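Local structure of conserved hypothetical protein (Streptococcus pneumoniae, 2GK4) at residues Lys177-Ile180 / Leu186-Ala189. The protein is of unknown function but belongs to the DNA/pantothenate metabolism flavoproteins, with a Rossmann-like domain that probably binds a nucleotide. Numbering follows the deposited sequence.
Sequences KSLI and LIIA
Leu179 and Ile187 meet where the last turns of helix 168-182 pass over strand 186-191, the closing half of a beta-alpha-beta crossover that begins at strand 156-163. The contact illustrates how a helical layer of an alpha-beta-alpha sandwich packs on its sheet: the CA atoms of Leu179 and Ile187 lie 6.4 Å apart, and the two side chains run past each other in opposite directions. Leu179 CG approaches Ile187 CG1 at 3.8 Å, but the modelled position of its CD2 methyl is doubtful, being too close to Ile187, and the placement of the whole isobutyl end is uncertain with it.

Ile187 directs its ethyl branch at the helix, with CG1 beside the backbone N (chi1 -65°) and thus anti to the carbonyl carbon. Ala175 and Lys161 also touch this side chain, tying it to the same helix and to the neighbouring parallel strand. Leu186, in contrast, turns its side chain to the other face of the sheet, where helix 216-228 packs. The outer side of the helix is looser: Lys177 and Ile180 are exposed there and stay clear of the strand. On the buried side, Ser178 OG, hydrogen-bonded close by in the chain, lies 3.7 Å from Ile187 CD1.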
ATOM      1  N   LYS A 177       3.008 -12.555  27.801  1.00 25.70           N
ATOM      2  CA  LYS A 177       4.365 -12.749  27.320  1.00 27.96           C
ATOM      3  C   LYS A 177       4.905 -11.427  26.760  1.00 28.23           C
ATOM      4  O   LYS A 177       6.048 -11.054  27.025  1.00 28.35           O
ATOM      5  CB  LYS A 177       4.390 -13.858  26.272  1.00 28.07           C
ATOM      6  CG  LYS A 177       4.234 -15.291  26.864  1.00 27.58           C
ATOM      7  CD  LYS A 177       4.348 -16.321  25.744  1.00 30.39           C
ATOM      8  CE  LYS A 177       4.016 -17.745  26.225  1.00 32.63           C
ATOM      9  NZ  LYS A 177       4.532 -18.033  27.580  1.00 35.54           N
ATOM     10  N   SER A 178       4.054 -10.719  26.016  1.00 28.60           N
ATOM     11  CA  SER A 178       4.362  -9.404  25.451  1.00 30.49           C
ATOM     12  C   SER A 178       4.553  -8.332  26.528  1.00 31.40           C
ATOM     13  O   SER A 178       5.467  -7.499  26.445  1.00 32.08           O
ATOM     14  CB  SER A 178       3.256  -8.996  24.476  1.00 29.82           C
ATOM     15  OG  SER A 178       3.468  -7.674  24.009  1.00 34.20           O
ATOM     16  N   LEU A 179       3.697  -8.343  27.547  1.00 31.99           N
ATOM     17  CA  LEU A 179       3.896  -7.475  28.712  1.00 33.90           C
ATOM     18  C   LEU A 179       5.297  -7.557  29.296  1.00 34.72           C
ATOM     19  O   LEU A 179       5.936  -6.528  29.549  1.00 34.36           O
ATOM     20  CB  LEU A 179       2.889  -7.836  29.804  1.00 34.39           C
ATOM     21  CG  LEU A 179       1.672  -6.961  30.013  1.00 35.52           C
ATOM     22  CD1 LEU A 179       1.813  -6.133  31.244  1.00 37.31           C
ATOM     23  CD2 LEU A 179       1.515  -6.071  28.866  1.00 40.88           C
ATOM     24  N   ILE A 180       5.770  -8.785  29.482  1.00 36.00           N
ATOM     25  CA  ILE A 180       7.090  -9.061  30.064  1.00 37.52           C
ATOM     26  C   ILE A 180       8.224  -8.663  29.119  1.00 37.48           C
ATOM     27  O   ILE A 180       9.158  -7.985  29.525  1.00 37.94           O
ATOM     28  CB  ILE A 180       7.197 -10.552  30.552  1.00 37.67           C
ATOM     29  CG1 ILE A 180       6.896 -10.656  32.046  1.00 39.22           C
ATOM     30  CG2 ILE A 180       8.605 -11.141  30.349  1.00 38.51           C
ATOM     31  CD1 ILE A 180       5.635  -9.932  32.533  1.00 41.12           C
ATOM     32  N   LEU A 186       0.426  -2.412  30.202  1.00 23.62           N
ATOM     33  CA  LEU A 186      -0.893  -2.841  29.801  1.00 22.73           C
ATOM     34  C   LEU A 186      -0.786  -3.280  28.362  1.00 22.23           C
ATOM     35  O   LEU A 186      -0.165  -2.585  27.550  1.00 20.90           O
ATOM     36  CB  LEU A 186      -1.878  -1.675  29.902  1.00 22.75           C
ATOM     37  CG  LEU A 186      -3.262  -1.847  29.269  1.00 23.33           C
ATOM     38  CD1 LEU A 186      -4.027  -2.991  30.002  1.00 22.35           C
ATOM     39  CD2 LEU A 186      -4.061  -0.515  29.368  1.00 23.27           C
ATOM     40  N   ILE A 187      -1.367  -4.444  28.054  1.00 21.45           N
ATOM     41  CA  ILE A 187      -1.549  -4.870  26.663  1.00 21.59           C
ATOM     42  C   ILE A 187      -3.037  -5.085  26.404  1.00 21.60           C
ATOM     43  O   ILE A 187      -3.703  -5.871  27.102  1.00 22.41           O
ATOM     44  CB  ILE A 187      -0.775  -6.198  26.329  1.00 21.54           C
ATOM     45  CG1 ILE A 187       0.755  -6.041  26.413  1.00 22.43           C
ATOM     46  CG2 ILE A 187      -1.120  -6.689  24.955  1.00 22.64           C
ATOM     47  CD1 ILE A 187       1.363  -5.037  25.440  1.00 22.75           C
ATOM     48  N   ILE A 188      -3.559  -4.404  25.391  1.00 20.87           N
ATOM     49  CA  ILE A 188      -4.950  -4.558  24.990  1.00 20.99           C
ATOM     50  C   ILE A 188      -4.995  -5.627  23.892  1.00 21.20           C
ATOM     51  O   ILE A 188      -4.546  -5.407  22.741  1.00 21.38           O
ATOM     52  CB  ILE A 188      -5.549  -3.214  24.573  1.00 20.74           C
ATOM     53  CG1 ILE A 188      -5.501  -2.231  25.764  1.00 20.48           C
ATOM     54  CG2 ILE A 188      -6.998  -3.370  24.019  1.00 20.22           C
ATOM     55  CD1 ILE A 188      -5.826  -0.820  25.397  1.00 24.61           C
ATOM     56  N   ALA A 189      -5.490  -6.796  24.267  1.00 20.52           N
ATOM     57  CA  ALA A 189      -5.479  -7.956  23.382  1.00 20.55           C
ATOM     58  C   ALA A 189      -6.843  -8.101  22.702  1.00 20.96           C
ATOM     59  O   ALA A 189      -7.871  -7.838  23.316  1.00 20.89           O
ATOM     60  CB  ALA A 189      -5.132  -9.224  24.161  1.00 21.41           C
TER